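DNA protection during starvation protein (PDB 1N1Q) oxidises iron and probably stores it inside a hollow shell of twelve subunits, condensing DNA and protecting it from oxidative damage during starvation. Local coordinates at residues 17-22 / 82-87. Residues are numbered along the deposited sequence; the frame is centred on the assembly and turned at random.
Sequences VANWVV and ASIKEA
Asn19, on helix 4-33, turns its side-chain amide to the backbone of Ser83 and Ile84, just where the chain has left helix 75-81. Its OD1 takes two N-H groups: Ser83 N at 2.8 Å lies in the carbonyl plane, while Ile84 N, 3.2 Å from OD1, comes from above that plane (37° out of it). An asparagine suits the place because one short side chain accepts through OD1 and donates through ND2. With CG anti to the carbonyl carbon (chi1 -81°), the amide reaches across to the loop; ND2 bonds Gln16 and makes a weak bond to Ser83 OG, whose stronger partner is Glu110 on helix 93-120. A leucine here would probably leave the N-H groups of Ser83 and Ile84 without their shared acceptor and the loop less firmly held to helix 4-33.

Tight apolar packing flanks the amide. Ala82 fits where the two backbones come close, its CB 3.6 Å from Val22 CG2 and 4.1 Å from Ala18 CB; small side chains on Ala18 and Ala82 permit this approach. Val22 is forked: while CG2 meets Ala82, CG1 lies 4.0 Å from Ile84 CG2. The other branch of Ile84 crosses the Asn19 amide, CG1 lying 3.5 Å from Asn19 CG. The Ile84 side chain also packs on Leu107 of helix 93-120.

Towards Glu86 the contact loosens. Lys85 sets out from its CA away from the helix and is exposed, as suits a long charged side chain. A water bridges Val22 O and Glu86 OE2 by donating to both, while the Glu86 carboxylate also accepts from the backbone N-H groups of Leu75 and Ala76 of the second subunit. Lying away from the diiron sites, the arrangement is characteristic of Dps proteins, in which a short helix and its loop in the long connection between the second and third bundle helices pack across the ferritin-like four-helix bundle.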
ATOM      1  N   VAL A  17      14.042  -1.995  26.152  1.00 12.50           N
ATOM      2  CA  VAL A  17      13.600  -2.368  24.816  1.00 12.15           C
ATOM      3  C   VAL A  17      13.031  -3.773  24.964  1.00 12.37           C
ATOM      4  O   VAL A  17      11.951  -4.068  24.466  1.00 12.07           O
ATOM      5  CB  VAL A  17      14.776  -2.411  23.801  1.00 12.18           C
ATOM      6  CG1 VAL A  17      14.335  -3.128  22.525  1.00 12.59           C
ATOM      7  CG2 VAL A  17      15.233  -0.993  23.458  1.00 12.80           C
ATOM      8  N   ALA A  18      13.759  -4.625  25.686  1.00 12.27           N
ATOM      9  CA  ALA A  18      13.329  -6.001  25.899  1.00 12.92           C
ATOM     10  C   ALA A  18      12.016  -6.039  26.681  1.00 12.84           C
ATOM     11  O   ALA A  18      11.107  -6.803  26.344  1.00 12.78           O
ATOM     12  CB  ALA A  18      14.411  -6.779  26.647  1.00 13.00           C
ATOM     13  N   ASN A  19      11.921  -5.210  27.722  1.00 12.64           N
ATOM     14  CA  ASN A  19      10.714  -5.164  28.542  1.00 12.24           C
ATOM     15  C   ASN A  19       9.492  -4.773  27.729  1.00 11.75           C
ATOM     16  O   ASN A  19       8.441  -5.403  27.841  1.00 11.60           O
ATOM     17  CB  ASN A  19      10.875  -4.181  29.706  1.00 12.20           C
ATOM     18  CG  ASN A  19      11.635  -4.775  30.870  1.00 12.71           C
ATOM     19  OD1 ASN A  19      11.653  -5.989  31.047  1.00 13.04           O
ATOM     20  ND2 ASN A  19      12.248  -3.923  31.685  1.00 11.70           N
ATOM     21  N   TRP A  20       9.626  -3.730  26.915  1.00 11.49           N
ATOM     22  CA  TRP A  20       8.509  -3.270  26.108  1.00 11.41           C
ATOM     23  C   TRP A  20       8.155  -4.192  24.955  1.00 11.37           C
ATOM     24  O   TRP A  20       7.007  -4.205  24.499  1.00 11.64           O
ATOM     25  CB  TRP A  20       8.760  -1.839  25.622  1.00 11.60           C
ATOM     26  CG  TRP A  20       8.532  -0.854  26.725  1.00 11.24           C
ATOM     27  CD1 TRP A  20       9.480  -0.178  27.441  1.00 10.66           C
ATOM     28  CD2 TRP A  20       7.270  -0.519  27.312  1.00 11.16           C
ATOM     29  NE1 TRP A  20       8.885   0.553  28.445  1.00 12.27           N
ATOM     30  CE2 TRP A  20       7.530   0.360  28.389  1.00 11.76           C
ATOM     31  CE3 TRP A  20       5.944  -0.881  27.035  1.00 12.74           C
ATOM     32  CZ2 TRP A  20       6.512   0.883  29.191  1.00 12.57           C
ATOM     33  CZ3 TRP A  20       4.929  -0.362  27.832  1.00 12.91           C
ATOM     34  CH2 TRP A  20       5.220   0.509  28.899  1.00 12.84           C
ATOM     35  N   VAL A  21       9.127  -4.961  24.478  1.00 11.03           N
ATOM     36  CA  VAL A  21       8.849  -5.917  23.407  1.00 11.08           C
ATOM     37  C   VAL A  21       7.983  -7.008  24.035  1.00 11.16           C
ATOM     38  O   VAL A  21       7.035  -7.491  23.429  1.00 11.66           O
ATOM     39  CB  VAL A  21      10.148  -6.537  22.838  1.00 10.01           C
ATOM     40  CG1 VAL A  21       9.817  -7.592  21.774  1.00 10.89           C
ATOM     41  CG2 VAL A  21      11.000  -5.457  22.236  1.00  7.12           C
ATOM     42  N   VAL A  22       8.312  -7.382  25.266  1.00 11.91           N
ATOM     43  CA  VAL A  22       7.528  -8.386  25.983  1.00 12.15           C
ATOM     44  C   VAL A  22       6.128  -7.823  26.270  1.00 12.48           C
ATOM     45  O   VAL A  22       5.115  -8.485  26.021  1.00 11.32           O
ATOM     46  CB  VAL A  22       8.199  -8.776  27.333  1.00 12.22           C
ATOM     47  CG1 VAL A  22       7.204  -9.527  28.221  1.00 12.73           C
ATOM     48  CG2 VAL A  22       9.426  -9.641  27.074  1.00 13.69           C
ATOM     49  N   ALA A  82      14.574  -9.227  29.365  1.00 17.13           N
ATOM     50  CA  ALA A  82      13.435  -8.613  30.047  1.00 16.29           C
ATOM     51  C   ALA A  82      13.263  -9.064  31.495  1.00 15.55           C
ATOM     52  O   ALA A  82      13.512 -10.225  31.832  1.00 14.59           O
ATOM     53  CB  ALA A  82      12.150  -8.898  29.274  1.00 15.97           C
ATOM     54  N   SER A  83      12.834  -8.135  32.346  1.00 14.51           N
ATOM     55  CA  SER A  83      12.584  -8.432  33.749  1.00 15.31           C
ATOM     56  C   SER A  83      11.085  -8.672  33.885  1.00 15.37           C
ATOM     57  O   SER A  83      10.603  -9.166  34.905  1.00 15.79           O
ATOM     58  CB  SER A  83      13.016  -7.264  34.644  1.00 15.25           C
ATOM     59  OG  SER A  83      12.393  -6.060  34.259  1.00 17.14           O
ATOM     60  N   ILE A  84      10.353  -8.322  32.832  1.00 15.77           N
ATOM     61  CA  ILE A  84       8.908  -8.506  32.800  1.00 15.60           C
ATOM     62  C   ILE A  84       8.540  -9.945  32.385  1.00 15.97           C
ATOM     63  O   ILE A  84       9.089 -10.467  31.417  1.00 15.40           O
ATOM     64  CB  ILE A  84       8.258  -7.500  31.816  1.00 16.32           C
ATOM     65  CG1 ILE A  84       8.640  -6.071  32.223  1.00 16.38           C
ATOM     66  CG2 ILE A  84       6.749  -7.721  31.769  1.00 16.30           C
ATOM     67  CD1 ILE A  84       7.495  -5.117  32.371  1.00 18.54           C
ATOM     68  N   LYS A  85       7.629 -10.589  33.125  1.00 16.12           N
ATOM     69  CA  LYS A  85       7.183 -11.962  32.824  1.00 17.68           C
ATOM     70  C   LYS A  85       6.000 -11.932  31.850  1.00 16.25           C
ATOM     71  O   LYS A  85       5.262 -10.952  31.798  1.00 15.41           O
ATOM     72  CB  LYS A  85       6.747 -12.700  34.104  1.00 18.08           C
ATOM     73  CG  LYS A  85       7.794 -12.792  35.202  1.00 23.27           C
ATOM     74  CD  LYS A  85       9.041 -13.540  34.766  1.00 26.74           C
ATOM     75  CE  LYS A  85       9.895 -13.887  35.981  1.00 31.83           C
ATOM     76  NZ  LYS A  85      11.265 -14.352  35.612  1.00 33.92           N
ATOM     77  N   GLU A  86       5.820 -13.015  31.095  1.00 15.78           N
ATOM     78  CA  GLU A  86       4.733 -13.106  30.124  1.00 15.93           C
ATOM     79  C   GLU A  86       3.454 -13.503  30.842  1.00 16.47           C
ATOM     80  O   GLU A  86       3.499 -14.001  31.968  1.00 15.92           O
ATOM     81  CB  GLU A  86       5.094 -14.125  29.037  1.00 15.37           C
ATOM     82  CG  GLU A  86       6.423 -13.797  28.360  1.00 14.12           C
ATOM     83  CD  GLU A  86       6.474 -14.240  26.915  1.00 13.54           C
ATOM     84  OE1 GLU A  86       6.858 -15.397  26.649  1.00 12.65           O
ATOM     85  OE2 GLU A  86       6.115 -13.421  26.045  1.00 12.86           O
ATOM     86  N   ALA A  87       2.315 -13.260  30.207  1.00 17.67           N
ATOM     87  CA  ALA A  87       1.034 -13.595  30.810  1.00 19.31           C
ATOM     88  C   ALA A  87       0.930 -15.102  31.024  1.00 20.77           C
ATOM     89  O   ALA A  87       1.600 -15.882  30.353  1.00 20.00           O
ATOM     90  CB  ALA A  87      -0.105 -13.114  29.914  1.00 19.00           C
TER
HETATM   91  O   HOH W   1       4.579 -11.283  26.496  1.00  9.88           O